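Local structure of beta-lactamase (Klebsiella pneumoniae, 6KBY) at residues Asp20-Pro25 with Val356-Lys361; Ser36-Val41 with Asn45-Tyr50; Arg239-Asn244 with Ala330-Val335; Gly271-Thr274 with Trp279-Leu282. The protein probably hydrolyses beta-lactam antibiotics as a class C serine beta-lactamase, and is seen here with adenosine monophosphate covalently bound in its active site. All coordinates share one frame; numbering follows the deposited sequence.

Contact 1 (Asp20-Pro25 with Val356-Lys361); sequences DDLIQP and VTVAYK
No hydrogen bond passes between L22 and I23 on one helix and V358 and K361 on the other; the shortest backbone bond within either segment, Y360 N to V356 O, 2.9 Å, stays inside its own helix. The side chains meet through apolar packing. L22 does most of the work. Its chi1 of -67° and chi2 of 164° together bring both methyls to K361: CD1 comes to 3.8 Å from K361 CB, while CD2 lies as far, 3.8 Å, from K361 CD. The lysine suits this exposed margin because its extended methylene chain offers an apolar flank to the leucine, and its ammonium end can continue into solvent. Deeper in, V358 sends its CG1 between two partners, 4.1 Å from L22 CB and again 4.1 Å from I23 CD1. The I23 and V358 side chains cross nearly at right angles. Compact and branched, the valine has little conformational freedom to lose on burial, while I23's longer arm reaches it through CD1. The short segments run almost antiparallel, at 166°, with axes 10.5 Å apart. P25 lacks the N-H for the preceding turn, and helix 11-30 kinks there. Both helices lie on the same sheet: I23 also touches M35 and V37 of strand 34-41, V358 rests on M344 of strand 340-346, and T357 leans on L292 of helix 288-294. This pairing of N- and C-terminal helices over the sheet is characteristic of the serine beta-lactamase alpha/beta domain.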
loop_
_atom_site.group_PDB
_atom_site.type_symbol
_atom_site.label_atom_id
_atom_site.label_comp_id
_atom_site.label_asym_id
_atom_site.label_seq_id
_atom_site.Cartn_x
_atom_site.Cartn_y
_atom_site.Cartn_z
ATOM N N ASP A 20 7.078 -10.450 19.812
ATOM C CA ASP A 20 6.253 -11.505 20.405
ATOM C C ASP A 20 5.313 -10.941 21.462
ATOM O O ASP A 20 4.131 -11.296 21.519
ATOM C CB ASP A 20 7.142 -12.551 21.089
ATOM C CG ASP A 20 7.852 -13.485 20.129
ATOM O OD1 ASP A 20 7.605 -13.457 18.909
ATOM O OD2 ASP A 20 8.666 -14.296 20.637
ATOM N N ASP A 21 5.840 -10.076 22.335
ATOM C CA ASP A 21 5.067 -9.568 23.461
ATOM C C ASP A 21 3.904 -8.692 23.029
ATOM O O ASP A 21 2.945 -8.543 23.792
ATOM C CB ASP A 21 5.961 -8.794 24.429
ATOM C CG ASP A 21 6.871 -9.700 25.245
ATOM O OD1 ASP A 21 6.763 -10.939 25.125
ATOM O OD2 ASP A 21 7.704 -9.161 26.005
ATOM N N LEU A 22 3.981 -8.086 21.841
ATOM C CA LEU A 22 2.867 -7.314 21.306
ATOM C C LEU A 22 1.953 -8.150 20.417
ATOM O O LEU A 22 0.730 -7.983 20.458
ATOM C CB LEU A 22 3.389 -6.113 20.512
ATOM C CG LEU A 22 4.084 -5.065 21.377
ATOM C CD1 LEU A 22 4.919 -4.120 20.528
ATOM C CD2 LEU A 22 3.064 -4.282 22.181
ATOM N N ILE A 23 2.522 -9.042 19.608
ATOM C CA ILE A 23 1.728 -9.767 18.619
ATOM C C ILE A 23 0.896 -10.867 19.261
ATOM O O ILE A 23 -0.252 -11.088 18.863
ATOM C CB ILE A 23 2.635 -10.303 17.497
ATOM C CG1 ILE A 23 3.232 -9.136 16.701
ATOM C CG2 ILE A 23 1.877 -11.268 16.585
ATOM C CD1 ILE A 23 2.201 -8.293 15.951
ATOM N N GLN A 24 1.443 -11.596 20.235
ATOM C CA GLN A 24 0.657 -12.678 20.829
ATOM C C GLN A 24 -0.619 -12.177 21.489
ATOM O O GLN A 24 -1.694 -12.732 21.202
ATOM C CB GLN A 24 1.523 -13.566 21.726
ATOM C CG GLN A 24 2.537 -14.362 20.941
ATOM C CD GLN A 24 3.332 -15.290 21.824
ATOM O OE1 GLN A 24 3.597 -14.978 22.986
ATOM N NE2 GLN A 24 3.700 -16.447 21.290
ATOM N N PRO A 25 -0.595 -11.153 22.345
ATOM C CA PRO A 25 -1.870 -10.650 22.880
ATOM C C PRO A 25 -2.768 -10.051 21.812
ATOM O O PRO A 25 -3.994 -10.213 21.877
ATOM C CB PRO A 25 -1.430 -9.619 23.933
ATOM C CG PRO A 25 -0.011 -10.009 24.278
ATOM C CD PRO A 25 0.562 -10.495 22.983
ATOM N N VAL A 356 -1.335 0.376 13.800
ATOM C CA VAL A 356 -0.451 1.528 13.900
ATOM C C VAL A 356 0.221 1.579 15.265
ATOM O O VAL A 356 1.420 1.864 15.375
ATOM C CB VAL A 356 -1.278 2.794 13.624
ATOM C CG1 VAL A 356 -0.488 4.029 13.992
ATOM C CG2 VAL A 356 -1.749 2.818 12.169
ATOM N N THR A 357 -0.541 1.307 16.324
ATOM C CA THR A 357 0.013 1.366 17.673
ATOM C C THR A 357 1.106 0.317 17.867
ATOM O O THR A 357 2.179 0.604 18.415
ATOM C CB THR A 357 -1.114 1.195 18.698
ATOM O OG1 THR A 357 -2.042 2.281 18.576
ATOM C CG2 THR A 357 -0.549 1.164 20.115
ATOM N N VAL A 358 0.846 -0.915 17.429
ATOM C CA VAL A 358 1.850 -1.969 17.545
ATOM C C VAL A 358 3.104 -1.610 16.756
ATOM O O VAL A 358 4.229 -1.739 17.253
ATOM C CB VAL A 358 1.253 -3.322 17.122
ATOM C CG1 VAL A 358 2.345 -4.359 16.950
ATOM C CG2 VAL A 358 0.233 -3.792 18.152
ATOM N N ALA A 359 2.927 -1.128 15.522
ATOM C CA ALA A 359 4.080 -0.746 14.713
ATOM C C ALA A 359 4.875 0.375 15.374
ATOM O O ALA A 359 6.112 0.364 15.367
ATOM C CB ALA A 359 3.616 -0.316 13.323
ATOM N N TYR A 360 4.178 1.370 15.923
ATOM C CA TYR A 360 4.850 2.472 16.600
ATOM C C TYR A 360 5.669 1.967 17.782
ATOM O O TYR A 360 6.824 2.371 17.968
ATOM C CB TYR A 360 3.799 3.493 17.045
ATOM C CG TYR A 360 4.368 4.647 17.832
ATOM C CD1 TYR A 360 4.924 5.746 17.194
ATOM C CD2 TYR A 360 4.349 4.638 19.215
ATOM C CE1 TYR A 360 5.449 6.810 17.927
ATOM C CE2 TYR A 360 4.869 5.684 19.949
ATOM C CZ TYR A 360 5.415 6.763 19.304
ATOM O OH TYR A 360 5.930 7.801 20.049
ATOM N N LYS A 361 5.090 1.072 18.586
ATOM C CA LYS A 361 5.825 0.532 19.724
ATOM C C LYS A 361 7.045 -0.255 19.268
ATOM O O LYS A 361 8.119 -0.154 19.875
ATOM C CB LYS A 361 4.903 -0.334 20.572
ATOM C CG LYS A 361 3.849 0.457 21.322
ATOM C CD LYS A 361 2.879 -0.492 21.995
ATOM C CE LYS A 361 1.847 0.234 22.834
ATOM N NZ LYS A 361 0.814 -0.712 23.343
#

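Contact 2 (Ser36-Val41 with Asn45-Tyr50)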
loop_
_atom_site.group_PDB
_atom_site.type_symbol
_atom_site.label_atom_id
_atom_site.label_comp_id
_atom_site.label_asym_id
_atom_site.label_seq_id
_atom_site.Cartn_x
_atom_site.Cartn_y
_atom_site.Cartn_z
ATOM N N SER A 36 2.339 -12.594 10.030
ATOM C CA SER A 36 3.778 -12.509 9.862
ATOM C C SER A 36 4.177 -11.055 10.036
ATOM O O SER A 36 3.512 -10.152 9.506
ATOM C CB SER A 36 4.238 -13.046 8.508
ATOM O OG SER A 36 5.648 -12.996 8.418
ATOM N N VAL A 37 5.244 -10.839 10.794
ATOM C CA VAL A 37 5.788 -9.511 11.021
ATOM C C VAL A 37 7.235 -9.526 10.568
ATOM O O VAL A 37 8.015 -10.379 11.007
ATOM C CB VAL A 37 5.684 -9.115 12.503
ATOM C CG1 VAL A 37 6.308 -7.744 12.733
ATOM C CG2 VAL A 37 4.236 -9.147 12.954
ATOM N N ALA A 38 7.593 -8.587 9.700
ATOM C CA ALA A 38 8.947 -8.459 9.191
ATOM C C ALA A 38 9.476 -7.097 9.605
ATOM O O ALA A 38 8.787 -6.082 9.427
ATOM C CB ALA A 38 8.955 -8.584 7.667
ATOM N N VAL A 39 10.692 -7.079 10.150
ATOM C CA VAL A 39 11.342 -5.861 10.620
ATOM C C VAL A 39 12.716 -5.764 9.974
ATOM O O VAL A 39 13.441 -6.763 9.889
ATOM C CB VAL A 39 11.489 -5.875 12.160
ATOM C CG1 VAL A 39 12.286 -4.681 12.656
ATOM C CG2 VAL A 39 10.122 -5.923 12.828
ATOM N N THR A 40 13.083 -4.567 9.528
ATOM C CA THR A 40 14.455 -4.280 9.131
ATOM C C THR A 40 15.010 -3.141 9.975
ATOM O O THR A 40 14.321 -2.147 10.230
ATOM C CB THR A 40 14.582 -3.972 7.623
ATOM O OG1 THR A 40 15.968 -3.869 7.275
ATOM C CG2 THR A 40 13.873 -2.671 7.238
ATOM N N VAL A 41 16.248 -3.310 10.431
ATOM C CA VAL A 41 16.987 -2.257 11.125
ATOM C C VAL A 41 18.460 -2.630 11.086
ATOM O O VAL A 41 18.813 -3.811 11.154
ATOM C CB VAL A 41 16.473 -2.036 12.571
ATOM C CG1 VAL A 41 16.560 -3.321 13.387
ATOM C CG2 VAL A 41 17.247 -0.919 13.254
ATOM N N ASN A 45 17.474 -8.158 8.612
ATOM C CA ASN A 45 16.072 -8.461 8.374
ATOM C C ASN A 45 15.627 -9.587 9.291
ATOM O O ASN A 45 16.324 -10.601 9.424
ATOM C CB ASN A 45 15.854 -8.850 6.913
ATOM C CG ASN A 45 16.126 -7.698 5.968
ATOM O OD1 ASN A 45 15.984 -6.530 6.334
ATOM N ND2 ASN A 45 16.517 -8.019 4.746
ATOM N N TYR A 46 14.467 -9.407 9.914
ATOM C CA TYR A 46 13.930 -10.362 10.869
ATOM C C TYR A 46 12.496 -10.665 10.478
ATOM O O TYR A 46 11.712 -9.741 10.238
ATOM C CB TYR A 46 13.961 -9.752 12.266
ATOM C CG TYR A 46 15.317 -9.212 12.648
ATOM C CD1 TYR A 46 16.332 -10.068 13.046
ATOM C CD2 TYR A 46 15.588 -7.852 12.616
ATOM C CE1 TYR A 46 17.582 -9.586 13.399
ATOM C CE2 TYR A 46 16.842 -7.358 12.970
ATOM C CZ TYR A 46 17.834 -8.237 13.360
ATOM O OH TYR A 46 19.085 -7.788 13.724
ATOM N N ILE A 47 12.155 -11.945 10.399
ATOM C CA ILE A 47 10.818 -12.383 10.011
ATOM C C ILE A 47 10.275 -13.248 11.133
ATOM O O ILE A 47 10.914 -14.235 11.515
ATOM C CB ILE A 47 10.849 -13.212 8.713
ATOM C CG1 ILE A 47 11.677 -12.534 7.616
ATOM C CG2 ILE A 47 9.421 -13.538 8.266
ATOM C CD1 ILE A 47 11.013 -11.361 6.977
ATOM N N TYR A 48 9.091 -12.907 11.636
ATOM C CA TYR A 48 8.453 -13.643 12.722
ATOM C C TYR A 48 7.081 -14.108 12.256
ATOM O O TYR A 48 6.260 -13.294 11.819
ATOM C CB TYR A 48 8.340 -12.762 13.968
ATOM C CG TYR A 48 9.690 -12.237 14.405
ATOM C CD1 TYR A 48 10.637 -13.094 14.945
ATOM C CD2 TYR A 48 10.035 -10.899 14.252
ATOM C CE1 TYR A 48 11.885 -12.637 15.333
ATOM C CE2 TYR A 48 11.289 -10.430 14.643
ATOM C CZ TYR A 48 12.200 -11.307 15.181
ATOM O OH TYR A 48 13.444 -10.858 15.573
ATOM N N ASN A 49 6.836 -15.413 12.340
ATOM C CA ASN A 49 5.589 -16.014 11.892
ATOM C C ASN A 49 4.818 -16.560 13.082
ATOM O O ASN A 49 5.410 -17.126 14.012
ATOM C CB ASN A 49 5.870 -17.135 10.899
ATOM C CG ASN A 49 6.590 -16.634 9.673
ATOM O OD1 ASN A 49 6.272 -15.564 9.147
ATOM N ND2 ASN A 49 7.587 -17.386 9.222
ATOM N N TYR A 50 3.497 -16.404 13.040
ATOM C CA TYR A 50 2.644 -16.763 14.166
ATOM C C TYR A 50 1.394 -17.462 13.662
ATOM O O TYR A 50 0.744 -16.979 12.733
ATOM C CB TYR A 50 2.191 -15.510 14.918
ATOM C CG TYR A 50 3.318 -14.656 15.441
ATOM C CD1 TYR A 50 3.901 -13.677 14.644
ATOM C CD2 TYR A 50 3.790 -14.820 16.736
ATOM C CE1 TYR A 50 4.929 -12.885 15.121
ATOM C CE2 TYR A 50 4.820 -14.036 17.222
ATOM C CZ TYR A 50 5.390 -13.077 16.407
ATOM O OH TYR A 50 6.417 -12.282 16.870
HETATM O O HOH W 1 19.621 -5.195 13.672
#
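Y46 loses more surface to this contact than any other residue, and it meets the 36-41 strand at several levels. Its backbone pairs with V39: V39 N donates to Y46 O (2.9 Å) and Y46 N returns a bond to V39 O (2.8 Å). With CG beside its own N (chi1 -52°), the ring slants past V39 O and brings V41 CG1 to its edge, 4.1 Å from CE2. The phenol OH then reaches a water at 2.6 Å, which donates to V41 O, so the ring's polar end is tied back to the partner strand. V37 and Y48 form the next hydrogen-bonded pair, V37 N to Y48 O at 2.8 Å. Strands 34-41 and 44-50 make an antiparallel beta hairpin at the margin of the sheet, with 44-50 outermost. V37, V39, Y46 and Y48 share the face toward helix 11-30, where beta-branched valines suit the extended backbone and the buried Y48 has its OH bonded to E12. On the face toward helix 234-244, S36 OG donates to N49 OD1 (2.7 Å), almost in line with the amide C=O (170°), and also bonds S234 OG. Beside them A38 CB, small enough for the approach, takes I47 CD1 at 3.5 Å.

Contact 3 (Arg239-Asn244 with Ala330-Val335); sequences RYVQAN and AYIAFV
F334 turns its ring toward V241 and N244 of the helix, and both approach it obliquely, neither squarely over a face nor at an edge: N244 CB lies 3.7 Å from F334 CZ. At the edge, in the ring plane, sits I332 CG2 from the same strand, and W279 meets the ring edge-to-face. The other flat group, the Y240 ring, has N244 ND2 over its centre, 3.7 Å above the plane, and stacks with F76. V241 is the link between the rows: CG1 touches F334 CB at 3.7 Å, and CG2 touches I332 CG2 at 3.7 Å. The F334 ring reaches the helix because its CG is tucked between backbone N and carbonyl carbon (chi1 60°). V241 is branched and short, so it slides past both strand residues without forcing the helix away. N244 is polar but buried: ND2 donates to Y240 O at 2.9 Å from 47° above the carbonyl plane, off any lone pair and on the face opposite to the one used by N244 N, while OD1 bonds H264. The helix packs on the central sheet of the serine beta-lactamase alpha/beta domain; the I332 side chain is about 10 Å from that of S71, the covalent AMP site. With no hydrogen bond crossing, the interface rests on dispersion and shape, and the buried N244 amide is satisfied by its own helix and H264, so burial probably costs little.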
loop_
_atom_site.group_PDB
_atom_site.type_symbol
_atom_site.label_atom_id
_atom_site.label_comp_id
_atom_site.label_asym_id
_atom_site.label_seq_id
_atom_site.Cartn_x
_atom_site.Cartn_y
_atom_site.Cartn_z
ATOM N N ARG A 239 11.517 -6.624 1.385
ATOM C CA ARG A 239 12.399 -6.218 0.294
ATOM C C ARG A 239 11.910 -4.921 -0.347
ATOM O O ARG A 239 12.702 -4.020 -0.640
ATOM C CB ARG A 239 12.493 -7.338 -0.742
ATOM C CG ARG A 239 13.450 -7.023 -1.868
ATOM C CD ARG A 239 13.678 -8.191 -2.821
ATOM N NE ARG A 239 14.453 -7.731 -3.966
ATOM C CZ ARG A 239 15.781 -7.684 -3.999
ATOM N NH1 ARG A 239 16.493 -8.094 -2.955
ATOM N NH2 ARG A 239 16.400 -7.226 -5.079
ATOM N N TYR A 240 10.596 -4.805 -0.545
ATOM C CA TYR A 240 10.002 -3.584 -1.090
ATOM C C TYR A 240 10.297 -2.392 -0.192
ATOM O O TYR A 240 10.612 -1.297 -0.678
ATOM C CB TYR A 240 8.500 -3.809 -1.192
ATOM C CG TYR A 240 7.619 -2.753 -1.822
ATOM C CD1 TYR A 240 7.839 -2.286 -3.115
ATOM C CD2 TYR A 240 6.488 -2.312 -1.151
ATOM C CE1 TYR A 240 6.972 -1.379 -3.705
ATOM C CE2 TYR A 240 5.621 -1.415 -1.726
ATOM C CZ TYR A 240 5.867 -0.951 -3.003
ATOM O OH TYR A 240 4.994 -0.073 -3.610
ATOM N N VAL A 241 10.197 -2.587 1.123
ATOM C CA VAL A 241 10.518 -1.518 2.066
ATOM C C VAL A 241 11.992 -1.133 1.963
ATOM O O VAL A 241 12.340 0.052 1.903
ATOM C CB VAL A 241 10.114 -1.939 3.490
ATOM C CG1 VAL A 241 10.705 -0.996 4.532
ATOM C CG2 VAL A 241 8.594 -1.998 3.608
ATOM N N GLN A 242 12.882 -2.131 1.934
ATOM C CA GLN A 242 14.305 -1.838 1.787
ATOM C C GLN A 242 14.595 -1.110 0.483
ATOM O O GLN A 242 15.424 -0.191 0.447
ATOM C CB GLN A 242 15.126 -3.125 1.873
ATOM C CG GLN A 242 15.162 -3.746 3.248
ATOM C CD GLN A 242 16.425 -4.548 3.450
ATOM O OE1 GLN A 242 16.546 -5.664 2.945
ATOM N NE2 GLN A 242 17.388 -3.971 4.158
ATOM N N ALA A 243 13.953 -1.531 -0.606
ATOM C CA ALA A 243 14.151 -0.856 -1.886
ATOM C C ALA A 243 13.697 0.598 -1.809
ATOM O O ALA A 243 14.337 1.499 -2.373
ATOM C CB ALA A 243 13.379 -1.599 -2.978
ATOM N N ASN A 244 12.583 0.841 -1.114
ATOM C CA ASN A 244 12.097 2.192 -0.874
ATOM C C ASN A 244 13.041 3.015 -0.006
ATOM O O ASN A 244 12.926 4.245 0.003
ATOM C CB ASN A 244 10.687 2.159 -0.273
ATOM C CG ASN A 244 9.611 2.131 -1.341
ATOM O OD1 ASN A 244 9.303 3.163 -1.942
ATOM N ND2 ASN A 244 9.046 0.950 -1.602
ATOM N N ALA A 330 -3.346 -5.484 6.919
ATOM C CA ALA A 330 -1.927 -5.290 6.671
ATOM C C ALA A 330 -1.520 -3.856 6.989
ATOM O O ALA A 330 -2.338 -2.931 6.970
ATOM C CB ALA A 330 -1.592 -5.604 5.207
ATOM N N TYR A 331 -0.226 -3.671 7.237
ATOM C CA TYR A 331 0.312 -2.337 7.474
ATOM C C TYR A 331 1.798 -2.341 7.163
ATOM O O TYR A 331 2.490 -3.313 7.480
ATOM C CB TYR A 331 0.081 -1.910 8.929
ATOM C CG TYR A 331 0.557 -0.511 9.280
ATOM C CD1 TYR A 331 0.011 0.608 8.656
ATOM C CD2 TYR A 331 1.523 -0.305 10.262
ATOM C CE1 TYR A 331 0.421 1.892 8.987
ATOM C CE2 TYR A 331 1.941 0.973 10.589
ATOM C CZ TYR A 331 1.385 2.068 9.957
ATOM O OH TYR A 331 1.815 3.327 10.313
ATOM N N ILE A 332 2.275 -1.253 6.558
ATOM C CA ILE A 332 3.696 -1.000 6.357
ATOM C C ILE A 332 4.020 0.375 6.906
ATOM O O ILE A 332 3.286 1.337 6.647
ATOM C CB ILE A 332 4.072 -1.015 4.860
ATOM C CG1 ILE A 332 4.057 -2.440 4.335
ATOM C CG2 ILE A 332 5.436 -0.316 4.624
ATOM C CD1 ILE A 332 4.429 -2.577 2.883
ATOM N N ALA A 333 5.145 0.480 7.613
ATOM C CA ALA A 333 5.695 1.779 7.977
ATOM C C ALA A 333 7.212 1.722 7.896
ATOM O O ALA A 333 7.820 0.693 8.210
ATOM C CB ALA A 333 5.280 2.197 9.392
ATOM N N PHE A 334 7.827 2.831 7.489
ATOM C CA PHE A 334 9.279 2.898 7.476
ATOM C C PHE A 334 9.740 4.337 7.654
ATOM O O PHE A 334 9.034 5.282 7.288
ATOM C CB PHE A 334 9.897 2.218 6.241
ATOM C CG PHE A 334 9.471 2.800 4.908
ATOM C CD1 PHE A 334 8.273 2.432 4.310
ATOM C CD2 PHE A 334 10.295 3.684 4.231
ATOM C CE1 PHE A 334 7.907 2.948 3.077
ATOM C CE2 PHE A 334 9.936 4.204 2.999
ATOM C CZ PHE A 334 8.739 3.836 2.424
ATOM N N VAL A 335 10.925 4.479 8.228
ATOM C CA VAL A 335 11.547 5.771 8.482
ATOM C C VAL A 335 12.904 5.768 7.797
ATOM O O VAL A 335 13.867 5.194 8.310
ATOM C CB VAL A 335 11.694 6.032 9.993
ATOM C CG1 VAL A 335 12.365 7.373 10.234
ATOM C CG2 VAL A 335 10.344 5.964 10.699
#

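Contact 4 (Gly271-Thr274 with Trp279-Leu282); sequences GEIT and WEQL
T274 and Q281 form the one bridge of this small antiparallel ladder, joined by two backbone bonds: T274 N gives to Q281 O at 2.9 Å, nearly straight (172°), and Q281 N gives to T274 O, also at 2.9 Å. The pairing puts their side chains side by side on one face, and the glutamine's chi1 of 72° sets its CG 3.7 Å from T274 CB. On the other face I273 divides its branches: CD1 rests 4.0 Å from E280 CG, while CG2 faces L282 CD1 at 4.2 Å. The isoleucine, apolar and branched, is apt for a buried seat between a glutamate's methylenes and a leucine. L282 CD2 also closes on E272 O, 3.7 Å, just before the strand begins at I273. Outside this shell, M297 packs on I273, L291 on L282, and I319 on Q281. E280 carries its carboxylate past I273 to a salt bridge with R154, and W279 stands edge-to-face against H264. The side chain of E280 is about 4 Å from that of Y156, which binds AMP. The arrangement is a beta hairpin set in the central sheet, beside the pocket of a serine beta-lactamase active site.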
loop_
_atom_site.group_PDB
_atom_site.type_symbol
_atom_site.label_atom_id
_atom_site.label_comp_id
_atom_site.label_asym_id
_atom_site.label_seq_id
_atom_site.Cartn_x
_atom_site.Cartn_y
_atom_site.Cartn_z
ATOM N N GLY A 271 -5.186 17.313 6.795
ATOM C CA GLY A 271 -5.173 16.907 8.189
ATOM C C GLY A 271 -3.747 16.827 8.687
ATOM O O GLY A 271 -2.946 17.746 8.493
ATOM N N GLU A 272 -3.407 15.698 9.310
ATOM C CA GLU A 272 -2.072 15.499 9.851
ATOM C C GLU A 272 -1.078 14.942 8.839
ATOM O O GLU A 272 0.110 14.859 9.155
ATOM C CB GLU A 272 -2.123 14.572 11.069
ATOM C CG GLU A 272 -3.010 15.085 12.197
ATOM C CD GLU A 272 -2.491 16.371 12.811
ATOM O OE1 GLU A 272 -1.261 16.555 12.840
ATOM O OE2 GLU A 272 -3.311 17.199 13.263
ATOM N N ILE A 273 -1.512 14.568 7.638
ATOM C CA ILE A 273 -0.646 13.840 6.722
ATOM C C ILE A 273 -0.156 14.717 5.581
ATOM O O ILE A 273 -0.767 15.725 5.193
ATOM C CB ILE A 273 -1.265 12.541 6.161
ATOM C CG1 ILE A 273 -2.362 12.840 5.138
ATOM C CG2 ILE A 273 -1.761 11.654 7.285
ATOM C CD1 ILE A 273 -2.763 11.611 4.325
ATOM N N THR A 274 0.968 14.287 5.025
ATOM C CA THR A 274 1.409 14.683 3.700
ATOM C C THR A 274 1.088 13.533 2.757
ATOM O O THR A 274 1.503 12.388 2.997
ATOM C CB THR A 274 2.903 14.971 3.734
ATOM O OG1 THR A 274 3.140 16.085 4.609
ATOM C CG2 THR A 274 3.447 15.270 2.338
ATOM N N TRP A 279 1.618 6.663 -1.218
ATOM C CA TRP A 279 2.180 6.668 0.130
ATOM C C TRP A 279 1.705 7.901 0.888
ATOM O O TRP A 279 1.408 8.943 0.296
ATOM C CB TRP A 279 3.711 6.670 0.093
ATOM C CG TRP A 279 4.322 5.416 -0.407
ATOM C CD1 TRP A 279 4.937 5.232 -1.607
ATOM C CD2 TRP A 279 4.407 4.166 0.287
ATOM N NE1 TRP A 279 5.395 3.943 -1.709
ATOM C CE2 TRP A 279 5.083 3.269 -0.557
ATOM C CE3 TRP A 279 3.973 3.718 1.541
ATOM C CZ2 TRP A 279 5.340 1.949 -0.187
ATOM C CZ3 TRP A 279 4.231 2.404 1.908
ATOM C CH2 TRP A 279 4.899 1.535 1.044
ATOM N N GLU A 280 1.644 7.773 2.212
ATOM C CA GLU A 280 1.278 8.854 3.112
ATOM C C GLU A 280 2.389 8.992 4.138
ATOM O O GLU A 280 2.970 7.987 4.561
ATOM C CB GLU A 280 -0.041 8.521 3.816
ATOM C CG GLU A 280 -1.178 8.262 2.836
ATOM C CD GLU A 280 -2.347 7.507 3.447
ATOM O OE1 GLU A 280 -2.356 7.295 4.682
ATOM O OE2 GLU A 280 -3.258 7.113 2.682
ATOM N N GLN A 281 2.688 10.218 4.557
ATOM C CA GLN A 281 3.790 10.397 5.489
ATOM C C GLN A 281 3.470 11.479 6.506
ATOM O O GLN A 281 2.592 12.325 6.307
ATOM C CB GLN A 281 5.108 10.711 4.776
ATOM C CG GLN A 281 5.155 12.099 4.190
ATOM C CD GLN A 281 6.383 12.326 3.325
ATOM O OE1 GLN A 281 6.836 11.424 2.623
ATOM N NE2 GLN A 281 6.922 13.542 3.366
ATOM N N LEU A 282 4.225 11.439 7.599
ATOM C CA LEU A 282 4.180 12.449 8.640
ATOM C C LEU A 282 5.606 12.769 9.055
ATOM O O LEU A 282 6.481 11.900 8.976
ATOM C CB LEU A 282 3.420 11.945 9.874
ATOM C CG LEU A 282 1.926 11.678 9.697
ATOM C CD1 LEU A 282 1.678 10.264 9.177
ATOM C CD2 LEU A 282 1.197 11.895 11.008
#

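Contact 1 joins both chain ends and encloses the others: contact 2 closes before contact 3 opens, and contact 4 lies within the loop of contact 3. Contacts 2, 3 and 4 all reach one antiparallel sheet, which carries helices 11-30 and 352-364 on one face and helix 234-244 on the other. Contacts 1 and 2, centres about 12 Å apart, share a probable D20-Y50 hydrogen bond; contacts 2 and 3, centres also about 12 Å apart, meet through N45 and Q242. W279 packs contact 4 against contact 3, although their centres are about 16 Å apart. Outer strand 44-50 belongs to contact 2, centred about 25 Å from contact 4, whose E280 side chain is about 8 Å from AMP.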